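Local coordinates for glycosyl hydrolase family 2, TIM barrel domain protein (Parabacteroides merdae ATCC 43184, PDB 6DXU), which probably hydrolyses beta-glucuronides as a gut bacterial beta-glucuronidase of glycoside hydrolase family 2, at residues N604-V609 against R790-Y795; H520-S525 against T785-R790; L749-L754 against N796-I801. One frame throughout, in Å; residues are numbered along the deposited sequence.

How the contacts relate
Residues 785-801, with strand 791-793 in their middle, supply one side of all three contacts. Contacts 1 and 2 share Arg790 and lie about 7 Å apart, centre to centre. They meet where Gln793 O lies 2.9 Å from His520 NE2 and Gln793 OE1 lies 2.9 Å from Arg523 NH2, and both reach the same bicine. Contact 3 stands farther off, its centre about 13 Å from that of contact 1 and about 10 Å from that of contact 2. It is joined to contact 1 by Tyr795 OH, 2.7 Å from Leu800 N, and to contact 2 by Asn796 ND2, 2.8 Å from His524 O.

Contact 1 of 3, residues N604-V609 against R790-Y795; sequences NPVPYV and RKVQAY. With BCN (bicine), chain L.
Gln793 NE2 reaches two oxygens of the bound bicine, lying 2.9 Å from its O21 and 3.2 Å from its O6, but both hydrogen bonds are weak because they are bent. The other amide atom, Gln793 OE1, sits 2.8 Å from bicine O4. It accepts a hydrogen bond from Arg523, which helps to fix the rotation of the amide. CG of Gln793 stands beside the backbone N and anti to the carbonyl carbon (chi1 -78°), and the extended chain beyond it carries the amide past Pro605 to the ligand. The Gln793 chain runs slantwise to the proline ring, with Pro605 CG 3.6 Å from Gln793 OE1. On the bicine side of the ring, Pro605 CD comes to 3.4 Å from bicine O6, so Pro605 packs against glutamine and ligand alike. At the backbone end of Gln793, its N donates to Pro605 O at 3.1 Å; the bond is nearly straight at hydrogen, 173°, although the donor is tilted from the carbonyl plane. Farther along, Pro607 CD rests 3.3 Å from Lys791 O, and the valines Val606 and Val792 meet through their CG2 methyls. Asn604 ND2 donates at 2.7 Å to the O of Val609, the last residue of the type II turn Val606-Val609. The ligand pocket is thus built from both segments, with Asn604 and Pro605 supplied by the loop and Gln793 by the C-terminal domain. At the far end, Lys791 NZ pairs with Asp83. The loop 604-609, which follows strand 596-597 and leads into strand 609-610, lies against strand 791-793, an outermost strand of its four-stranded antiparallel sheet, whose backbone pairs with strand 768-775.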
# COMPACT_ATOMS: atom_id res chain seq x y z
N ASN D 604 -38.25 24.08 -6.26
CA ASN D 604 -38.43 25.49 -5.98
C ASN D 604 -38.97 26.20 -7.22
O ASN D 604 -38.83 25.70 -8.33
CB ASN D 604 -37.10 26.11 -5.54
CG ASN D 604 -36.89 26.02 -4.04
OD1 ASN D 604 -37.61 25.28 -3.37
ND2 ASN D 604 -35.91 26.76 -3.51
N PRO D 605 -39.60 27.37 -7.04
CA PRO D 605 -40.15 28.11 -8.20
C PRO D 605 -39.15 28.33 -9.32
O PRO D 605 -39.50 28.18 -10.50
CB PRO D 605 -40.61 29.44 -7.58
CG PRO D 605 -40.97 29.07 -6.18
CD PRO D 605 -39.96 28.01 -5.76
N VAL D 606 -37.91 28.68 -8.98
CA VAL D 606 -36.77 28.44 -9.86
C VAL D 606 -36.13 27.12 -9.40
O VAL D 606 -35.58 27.07 -8.29
CB VAL D 606 -35.75 29.58 -9.82
CG1 VAL D 606 -34.52 29.20 -10.64
CG2 VAL D 606 -36.40 30.90 -10.37
N PRO D 607 -36.22 26.05 -10.19
CA PRO D 607 -35.67 24.77 -9.74
C PRO D 607 -34.20 24.88 -9.35
O PRO D 607 -33.42 25.55 -10.02
CB PRO D 607 -35.86 23.85 -10.96
CG PRO D 607 -37.07 24.43 -11.68
CD PRO D 607 -36.96 25.94 -11.46
N TYR D 608 -33.85 24.22 -8.23
CA TYR D 608 -32.46 24.09 -7.77
C TYR D 608 -31.83 25.43 -7.41
O TYR D 608 -30.60 25.60 -7.51
CB TYR D 608 -31.60 23.37 -8.81
CG TYR D 608 -32.01 21.94 -9.05
CD1 TYR D 608 -31.76 20.96 -8.10
CD2 TYR D 608 -32.64 21.57 -10.23
CE1 TYR D 608 -32.12 19.63 -8.32
CE2 TYR D 608 -33.01 20.25 -10.47
CZ TYR D 608 -32.75 19.29 -9.51
OH TYR D 608 -33.11 17.99 -9.75
N VAL D 609 -32.63 26.39 -6.95
CA VAL D 609 -32.10 27.67 -6.48
C VAL D 609 -32.73 27.98 -5.13
O VAL D 609 -33.95 27.88 -4.97
CB VAL D 609 -32.36 28.80 -7.49
CG1 VAL D 609 -31.99 30.17 -6.88
CG2 VAL D 609 -31.52 28.57 -8.76
N ARG D 790 -35.73 27.79 -18.21
CA ARG D 790 -36.58 27.18 -19.22
C ARG D 790 -37.74 26.41 -18.61
O ARG D 790 -38.67 26.05 -19.33
CB ARG D 790 -35.78 26.25 -20.14
CG ARG D 790 -35.21 25.00 -19.48
CD ARG D 790 -34.38 24.22 -20.48
NE ARG D 790 -33.79 23.02 -19.89
CZ ARG D 790 -34.45 21.87 -19.73
NH1 ARG D 790 -35.71 21.76 -20.15
NH2 ARG D 790 -33.84 20.82 -19.16
N LYS D 791 -37.68 26.12 -17.31
CA LYS D 791 -38.83 25.66 -16.53
C LYS D 791 -38.92 26.54 -15.30
O LYS D 791 -37.93 26.66 -14.56
CB LYS D 791 -38.69 24.18 -16.14
CG LYS D 791 -38.79 23.23 -17.34
CD LYS D 791 -38.80 21.76 -16.91
CE LYS D 791 -38.90 20.86 -18.14
NZ LYS D 791 -38.88 19.43 -17.79
N VAL D 792 -40.05 27.20 -15.10
CA VAL D 792 -40.16 28.22 -14.06
C VAL D 792 -41.62 28.39 -13.69
O VAL D 792 -42.50 28.33 -14.55
CB VAL D 792 -39.53 29.56 -14.53
CG1 VAL D 792 -40.37 30.20 -15.67
CG2 VAL D 792 -39.36 30.53 -13.36
N GLN D 793 -41.89 28.58 -12.40
CA GLN D 793 -43.24 28.91 -11.97
C GLN D 793 -43.57 30.33 -12.39
O GLN D 793 -42.71 31.20 -12.39
CB GLN D 793 -43.38 28.77 -10.45
CG GLN D 793 -43.51 27.35 -9.92
CD GLN D 793 -43.72 27.33 -8.42
OE1 GLN D 793 -44.13 28.33 -7.83
NE2 GLN D 793 -43.41 26.19 -7.78
N ALA D 794 -44.82 30.55 -12.79
CA ALA D 794 -45.24 31.89 -13.18
C ALA D 794 -45.15 32.84 -12.00
O ALA D 794 -45.29 32.45 -10.84
CB ALA D 794 -46.67 31.87 -13.73
N TYR D 795 -44.89 34.11 -12.29
CA TYR D 795 -45.00 35.18 -11.31
C TYR D 795 -46.17 36.06 -11.71
O TYR D 795 -46.11 36.77 -12.72
CB TYR D 795 -43.70 35.97 -11.18
CG TYR D 795 -42.86 36.07 -12.43
CD1 TYR D 795 -41.97 35.05 -12.81
CD2 TYR D 795 -42.92 37.20 -13.21
CE1 TYR D 795 -41.19 35.17 -13.97
CE2 TYR D 795 -42.16 37.33 -14.34
CZ TYR D 795 -41.30 36.32 -14.72
OH TYR D 795 -40.54 36.46 -15.86
N1 BCN L . -43.81 26.52 -3.46
C1 BCN L . -44.99 25.70 -3.25
C2 BCN L . -45.68 25.47 -4.59
O21 BCN L . -45.34 26.16 -5.59
O22 BCN L . -46.59 24.61 -4.70
C3 BCN L . -44.06 27.84 -2.89
C4 BCN L . -44.94 28.69 -3.80
O4 BCN L . -44.39 28.74 -5.09
C5 BCN L . -42.70 25.92 -2.74
C6 BCN L . -41.84 25.07 -3.68
O6 BCN L . -42.07 25.48 -5.00

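Contact 2 of 3, residues H520-S525 against T785-R790. With BCN (bicine), chain L.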
# COMPACT_ATOMS: atom_id res chain seq x y z
N HIS D 520 -39.63 34.41 -4.86
CA HIS D 520 -39.56 34.24 -6.31
C HIS D 520 -39.57 35.62 -6.93
O HIS D 520 -40.61 36.29 -6.93
CB HIS D 520 -40.75 33.39 -6.74
CG HIS D 520 -40.69 32.88 -8.15
ND1 HIS D 520 -39.53 32.42 -8.75
CD2 HIS D 520 -41.67 32.68 -9.06
CE1 HIS D 520 -39.80 32.00 -9.97
NE2 HIS D 520 -41.09 32.16 -10.19
N ALA D 521 -38.41 36.08 -7.40
CA ALA D 521 -38.27 37.46 -7.84
C ALA D 521 -39.30 37.77 -8.92
O ALA D 521 -39.48 36.99 -9.86
CB ALA D 521 -36.87 37.73 -8.39
N ARG D 522 -39.98 38.91 -8.76
CA ARG D 522 -41.02 39.46 -9.62
C ARG D 522 -42.38 38.89 -9.26
O ARG D 522 -43.37 39.25 -9.92
CB ARG D 522 -40.76 39.24 -11.13
CG ARG D 522 -39.44 39.84 -11.59
CD ARG D 522 -39.09 39.52 -13.05
NE ARG D 522 -37.90 40.28 -13.44
CZ ARG D 522 -37.94 41.55 -13.87
NH1 ARG D 522 -39.10 42.19 -14.00
NH2 ARG D 522 -36.82 42.18 -14.18
N ARG D 523 -42.49 38.03 -8.25
CA ARG D 523 -43.80 37.59 -7.79
C ARG D 523 -44.26 38.47 -6.64
O ARG D 523 -43.52 38.67 -5.67
CB ARG D 523 -43.79 36.13 -7.36
CG ARG D 523 -45.14 35.64 -6.84
CD ARG D 523 -45.05 34.21 -6.33
NE ARG D 523 -44.97 33.23 -7.42
CZ ARG D 523 -44.61 31.96 -7.26
NH1 ARG D 523 -44.27 31.51 -6.05
NH2 ARG D 523 -44.58 31.14 -8.30
N HIS D 524 -45.48 38.98 -6.74
CA HIS D 524 -46.02 39.89 -5.74
C HIS D 524 -47.41 39.43 -5.34
O HIS D 524 -48.00 38.53 -5.96
CB HIS D 524 -45.98 41.33 -6.24
CG HIS D 524 -44.63 41.76 -6.73
ND1 HIS D 524 -43.66 42.25 -5.88
CD2 HIS D 524 -44.08 41.75 -7.97
CE1 HIS D 524 -42.57 42.54 -6.58
NE2 HIS D 524 -42.80 42.24 -7.85
N SER D 525 -47.95 40.04 -4.29
CA SER D 525 -49.24 39.62 -3.77
C SER D 525 -49.98 40.81 -3.18
O SER D 525 -49.38 41.65 -2.51
CB SER D 525 -49.09 38.54 -2.69
OG SER D 525 -50.35 38.10 -2.19
N THR D 785 -32.41 32.19 -12.48
CA THR D 785 -33.20 33.39 -12.20
C THR D 785 -34.61 33.19 -12.75
O THR D 785 -34.84 32.37 -13.64
CB THR D 785 -32.62 34.63 -12.85
OG1 THR D 785 -32.63 34.46 -14.28
CG2 THR D 785 -31.17 34.91 -12.35
N SER D 786 -35.56 33.95 -12.21
CA SER D 786 -36.94 33.79 -12.66
C SER D 786 -37.16 34.24 -14.10
O SER D 786 -38.20 33.91 -14.68
CB SER D 786 -37.90 34.53 -11.72
OG SER D 786 -37.61 35.91 -11.71
N THR D 787 -36.22 34.99 -14.70
CA THR D 787 -36.32 35.34 -16.11
C THR D 787 -35.24 34.67 -16.96
O THR D 787 -35.04 35.04 -18.12
CB THR D 787 -36.25 36.86 -16.31
OG1 THR D 787 -35.03 37.37 -15.76
CG2 THR D 787 -37.45 37.55 -15.63
N GLY D 788 -34.54 33.69 -16.40
CA GLY D 788 -33.53 32.95 -17.12
C GLY D 788 -33.66 31.46 -16.90
O GLY D 788 -32.66 30.77 -16.70
N SER D 789 -34.89 30.94 -16.93
CA SER D 789 -35.15 29.55 -16.61
C SER D 789 -36.10 28.95 -17.63
O SER D 789 -37.18 29.51 -17.87
CB SER D 789 -35.73 29.41 -15.19
OG SER D 789 -34.79 29.78 -14.19
N ARG D 790 -35.73 27.79 -18.21
CA ARG D 790 -36.58 27.18 -19.22
C ARG D 790 -37.74 26.41 -18.61
O ARG D 790 -38.67 26.05 -19.33
CB ARG D 790 -35.78 26.25 -20.14
CG ARG D 790 -35.21 25.00 -19.48
CD ARG D 790 -34.38 24.22 -20.48
NE ARG D 790 -33.79 23.02 -19.89
CZ ARG D 790 -34.45 21.87 -19.73
NH1 ARG D 790 -35.71 21.76 -20.15
NH2 ARG D 790 -33.84 20.82 -19.16
N1 BCN L . -43.81 26.52 -3.46
C1 BCN L . -44.99 25.70 -3.25
C2 BCN L . -45.68 25.47 -4.59
O21 BCN L . -45.34 26.16 -5.59
O22 BCN L . -46.59 24.61 -4.70
C3 BCN L . -44.06 27.84 -2.89
C4 BCN L . -44.94 28.69 -3.80
O4 BCN L . -44.39 28.74 -5.09
C5 BCN L . -42.70 25.92 -2.74
C6 BCN L . -41.84 25.07 -3.68
O6 BCN L . -42.07 25.48 -5.00
O HOH W 1 -36.04 37.61 -12.69
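Two beta turns face each other here, a type II turn from His520 to Arg523 and a type I turn from Thr785 to Gly788, with their backbones nearest at Ala521 and Ser786. Ser786, in the second turn, points its side chain at the first. Its OG lies between the backbone N and the carbonyl carbon (chi1 61°), which brings it to 2.8 Å from Ala521 O, and a water also lies close to it. The same water lies 3.2 Å from Thr787 OG1 and accepts a weak bond from Arg522 NE, arriving at the edge of the guanidinium in its plane. One water therefore links both turns through three side chains. Arg522 and Thr787 cross at about a right angle, with Thr787 CG2 packed 3.5 Å from Arg522 NE. On the other flank, His520 CE1 approaches Ser786 CB to 3.6 Å. The segment 520-525 belongs to the TIM barrel domain of this family 2 hydrolase and 785-790 to its C-terminal domain, so the paired turns are a junction between domains beside the bicine pocket. Arg523 provides the link to that pocket: its NH1 donates to bicine O4 at 2.9 Å, the ligand oxygen lying at the guanidinium edge. His520 turns the edge of its imidazole to one face of this guanidinium, its CD2 standing 3.3 Å above the plane of the Arg523 group and offset toward the rim. Outside the two segments, Gln793 holds His520, and Ala794 O accepts from Arg523 NH2. Within the second turn, Thr785 O accepts from Gly788 N and from Ser789 OG, which reach it from opposite faces of the carbonyl plane.

Contact 3 of 3, residues L749-L754 against N796-I801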
# COMPACT_ATOMS: atom_id res chain seq x y z
N LEU D 749 -36.78 39.47 -26.09
CA LEU D 749 -37.40 39.18 -24.80
C LEU D 749 -38.83 38.71 -25.03
O LEU D 749 -39.65 39.46 -25.58
CB LEU D 749 -37.36 40.40 -23.88
CG LEU D 749 -38.04 40.21 -22.52
CD1 LEU D 749 -37.42 39.07 -21.71
CD2 LEU D 749 -38.00 41.52 -21.74
N VAL D 750 -39.12 37.49 -24.62
CA VAL D 750 -40.42 36.86 -24.85
C VAL D 750 -41.19 36.85 -23.54
O VAL D 750 -40.62 36.60 -22.47
CB VAL D 750 -40.25 35.43 -25.40
CG1 VAL D 750 -41.57 34.67 -25.35
CG2 VAL D 750 -39.75 35.49 -26.83
N GLN D 751 -42.49 37.14 -23.63
CA GLN D 751 -43.37 37.17 -22.47
C GLN D 751 -44.49 36.17 -22.67
O GLN D 751 -45.07 36.07 -23.76
CB GLN D 751 -43.95 38.58 -22.25
CG GLN D 751 -45.03 38.65 -21.17
CD GLN D 751 -45.61 40.05 -21.02
OE1 GLN D 751 -45.18 40.83 -20.16
NE2 GLN D 751 -46.59 40.38 -21.86
N VAL D 752 -44.79 35.43 -21.60
CA VAL D 752 -45.92 34.52 -21.53
C VAL D 752 -46.89 35.08 -20.50
O VAL D 752 -46.46 35.48 -19.41
CB VAL D 752 -45.49 33.10 -21.15
CG1 VAL D 752 -46.70 32.19 -20.98
CG2 VAL D 752 -44.52 32.55 -22.18
N GLN D 753 -48.18 35.10 -20.83
CA GLN D 753 -49.21 35.50 -19.88
C GLN D 753 -50.27 34.41 -19.83
O GLN D 753 -50.89 34.08 -20.85
CB GLN D 753 -49.83 36.85 -20.26
CG GLN D 753 -50.98 37.27 -19.36
CD GLN D 753 -50.53 37.58 -17.93
OE1 GLN D 753 -49.71 38.47 -17.72
NE2 GLN D 753 -51.07 36.86 -16.96
N LEU D 754 -50.49 33.86 -18.65
CA LEU D 754 -51.58 32.90 -18.46
C LEU D 754 -52.91 33.65 -18.37
O LEU D 754 -53.03 34.63 -17.62
CB LEU D 754 -51.34 32.07 -17.20
CG LEU D 754 -50.14 31.12 -17.28
CD1 LEU D 754 -49.64 30.74 -15.89
CD2 LEU D 754 -50.54 29.87 -18.04
N ASN D 796 -47.25 35.98 -10.93
CA ASN D 796 -48.51 36.68 -11.22
C ASN D 796 -49.00 36.38 -12.64
O ASN D 796 -49.41 37.27 -13.40
CB ASN D 796 -48.35 38.17 -10.97
CG ASN D 796 -47.98 38.46 -9.52
OD1 ASN D 796 -46.90 38.97 -9.23
ND2 ASN D 796 -48.87 38.11 -8.61
N GLY D 797 -48.96 35.10 -12.98
CA GLY D 797 -49.45 34.62 -14.25
C GLY D 797 -48.55 34.89 -15.44
O GLY D 797 -48.96 34.60 -16.57
N ARG D 798 -47.35 35.42 -15.23
CA ARG D 798 -46.48 35.74 -16.35
C ARG D 798 -45.13 35.05 -16.20
O ARG D 798 -44.73 34.64 -15.11
CB ARG D 798 -46.34 37.25 -16.53
CG ARG D 798 -45.12 37.86 -15.99
CD ARG D 798 -45.20 39.37 -16.22
NE ARG D 798 -44.23 40.08 -15.39
CZ ARG D 798 -44.39 40.26 -14.08
NH1 ARG D 798 -45.48 39.76 -13.47
NH2 ARG D 798 -43.47 40.91 -13.39
N ALA D 799 -44.45 34.88 -17.34
CA ALA D 799 -43.08 34.38 -17.34
C ALA D 799 -42.36 35.01 -18.52
O ALA D 799 -42.93 35.14 -19.60
CB ALA D 799 -43.03 32.85 -17.43
N LEU D 800 -41.11 35.40 -18.29
CA LEU D 800 -40.27 36.02 -19.30
C LEU D 800 -39.03 35.17 -19.52
O LEU D 800 -38.52 34.55 -18.58
CB LEU D 800 -39.84 37.43 -18.88
CG LEU D 800 -40.91 38.45 -18.47
CD1 LEU D 800 -40.28 39.60 -17.67
CD2 LEU D 800 -41.56 38.99 -19.69
N ILE D 801 -38.52 35.17 -20.75
CA ILE D 801 -37.20 34.60 -21.03
C ILE D 801 -36.62 35.34 -22.23
O ILE D 801 -37.35 35.87 -23.07
CB ILE D 801 -37.28 33.06 -21.27
CG1 ILE D 801 -35.90 32.41 -21.09
CG2 ILE D 801 -37.86 32.74 -22.65
CD1 ILE D 801 -35.97 30.89 -21.01
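Gln751 and Leu800 lie side by side and point the same way, with Leu800 CD2 3.5 Å from Gln751 CB. Gln751 CG is anti to its own backbone N (chi1 173°), and the extended chain runs on past that methyl. On the same face Gln753 and Arg798 cross obliquely, their amide and guanidinium planes only 24° apart, and Gln753 OE1 lies 3.8 Å from Arg798 CB. A bend at chi2 (67°) turns the Gln753 amide back to the backbone, where NE2 donates to Leu754 O at 3.0 Å along an almost straight line within the amide plane. A leucine in its place would probably leave Leu754 O without this side-chain donor, and the side chain without the bond that holds it folded back beside Gly797. Gly797, at positive phi, comes so close to this amide that a CB would collide with Gln753 NE2. Val750, Val752, Ala799 and Ile801 occupy the other face, where the last three touch Phe771 of strand 768-775. Between the strands, Val752 N donates to Ala799 O at 2.7 Å, and Leu754 N reaches Gly797 O at 2.7 Å. These are neighbouring antiparallel strands in the sheet 735-744, 747-755, 798-804 and 778-780; its packing against strand 768-775 of a second antiparallel sheet is characteristic of a beta-sandwich, here in the C-terminal domain.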